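Local coordinates for phosphoenolpyruvate-protein phosphotransferase (Coxiella burnetii, PDB 3TRC) that probably transfers the phosphoryl group of phosphoenolpyruvate to a histidine of a partner protein, the piece described here being its GAF domain, at residues 157-160 against 161-165. Numbering follows the deposited sequence.
Sequences AEIA and HARAK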
loop_
_atom_site.group_PDB
_atom_site.type_symbol
_atom_site.label_atom_id
_atom_site.label_comp_id
_atom_site.label_asym_id
_atom_site.label_seq_id
_atom_site.Cartn_x
_atom_site.Cartn_y
_atom_site.Cartn_z
ATOM N N ALA A 157 -9.630 0.385 -2.624
ATOM C CA ALA A 157 -9.411 -0.132 -3.969
ATOM C C ALA A 157 -9.947 -1.548 -4.099
ATOM O O ALA A 157 -10.552 -1.902 -5.106
ATOM C CB ALA A 157 -7.927 -0.092 -4.325
ATOM N N GLU A 158 -9.719 -2.362 -3.076
ATOM C CA GLU A 158 -10.191 -3.741 -3.090
ATOM C C GLU A 158 -11.720 -3.820 -3.106
ATOM O O GLU A 158 -12.302 -4.614 -3.842
ATOM C CB GLU A 158 -9.599 -4.515 -1.911
ATOM C CG GLU A 158 -8.067 -4.577 -1.945
ATOM C CD GLU A 158 -7.537 -5.371 -3.130
ATOM O OE1 GLU A 158 -8.026 -6.495 -3.348
ATOM O OE2 GLU A 158 -6.644 -4.873 -3.850
ATOM N N ILE A 159 -12.372 -2.990 -2.301
ATOM C CA ILE A 159 -13.825 -2.931 -2.306
ATOM C C ILE A 159 -14.372 -2.419 -3.644
ATOM O O ILE A 159 -15.328 -2.970 -4.193
ATOM C CB ILE A 159 -14.342 -2.062 -1.145
ATOM C CG1 ILE A 159 -13.896 -2.679 0.186
ATOM C CG2 ILE A 159 -15.858 -1.900 -1.223
ATOM C CD1 ILE A 159 -14.221 -1.835 1.416
ATOM N N ALA A 160 -13.759 -1.366 -4.170
ATOM C CA ALA A 160 -14.188 -0.823 -5.454
ATOM C C ALA A 160 -14.051 -1.858 -6.566
ATOM O O ALA A 160 -14.909 -1.961 -7.448
ATOM C CB ALA A 160 -13.405 0.436 -5.789
ATOM N N HIS A 161 -12.967 -2.629 -6.526
ATOM C CA HIS A 161 -12.718 -3.633 -7.550
ATOM C C HIS A 161 -13.760 -4.745 -7.470
ATOM O O HIS A 161 -14.287 -5.185 -8.490
ATOM C CB HIS A 161 -11.304 -4.205 -7.414
ATOM C CG HIS A 161 -10.965 -5.233 -8.447
ATOM N ND1 HIS A 161 -10.773 -6.564 -8.139
ATOM C CD2 HIS A 161 -10.791 -5.129 -9.786
ATOM C CE1 HIS A 161 -10.490 -7.234 -9.242
ATOM N NE2 HIS A 161 -10.494 -6.386 -10.256
ATOM N N ALA A 162 -14.057 -5.188 -6.251
ATOM C CA ALA A 162 -15.084 -6.204 -6.036
ATOM C C ALA A 162 -16.442 -5.744 -6.561
ATOM O O ALA A 162 -17.155 -6.507 -7.214
ATOM C CB ALA A 162 -15.182 -6.555 -4.560
ATOM N N ARG A 163 -16.796 -4.497 -6.268
ATOM C CA ARG A 163 -18.048 -3.926 -6.746
ATOM C C ARG A 163 -18.087 -3.884 -8.269
ATOM O O ARG A 163 -19.089 -4.245 -8.886
ATOM C CB ARG A 163 -18.256 -2.523 -6.173
ATOM C CG ARG A 163 -18.522 -2.514 -4.684
ATOM C CD ARG A 163 -19.150 -1.215 -4.218
ATOM N NE ARG A 163 -20.071 -1.451 -3.111
ATOM C CZ ARG A 163 -20.128 -0.714 -2.008
ATOM N NH1 ARG A 163 -19.314 0.319 -1.850
ATOM N NH2 ARG A 163 -21.001 -1.014 -1.057
ATOM N N ALA A 164 -16.982 -3.451 -8.868
ATOM C CA ALA A 164 -16.898 -3.312 -10.321
ATOM C C ALA A 164 -16.960 -4.654 -11.046
ATOM O O ALA A 164 -17.277 -4.707 -12.235
ATOM C CB ALA A 164 -15.631 -2.558 -10.710
ATOM N N LYS A 165 -16.648 -5.730 -10.329
ATOM C CA LYS A 165 -16.668 -7.073 -10.902
ATOM C C LYS A 165 -17.990 -7.785 -10.633
ATOM O O LYS A 165 -18.194 -8.917 -11.070
ATOM C CB LYS A 165 -15.509 -7.906 -10.348
ATOM C CG LYS A 165 -14.150 -7.531 -10.919
ATOM C CD LYS A 165 -14.006 -8.046 -12.343
ATOM C CE LYS A 165 -12.785 -7.464 -13.038
ATOM N NZ LYS A 165 -12.976 -6.025 -13.371
#
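Arg163 N donates to Ile159 O, 3.0 Å away and nearly straight at 164°, and the two residues illustrate how, at about 3.6 residues a turn, side chains four apart come to lie on the same flank of a helix. Three more i to i+4 bonds flank this one: Ala162 N to Glu158 O, 3.0 Å, and the somewhat more bent pairs His161 N to Ala157 O and Ala164 N to Ala160 O. With CG anti to the carbonyl carbon (chi1 -69°), the arginine chain starts out beside its own backbone N, and CG passes 3.3 Å from Ile159 O. In the conformer described, one of two, the methyl CG2 of Ile159 lies loosely over a face of the Arg163 guanidinium, and NH2 makes a weak hydrogen bond to Cys48 O. Within 161-165, as second-shell packing, CG of Lys165 lies 3.9 Å above the plane of the His161 ring, displaced toward its rim. Farther out, Leu127 and Ile47 of the sheet pack against Ile159, Leu23 of helix 23-37 covers Ile159 and Ala162, and the His161 ring meets His161 of the second subunit with the planes almost perpendicular. The regular bonds are those of an ordinary alpha-helix, here the last turns of helix 142-164, with one flank on the antiparallel sheet of the GAF domain and another at the subunit interface.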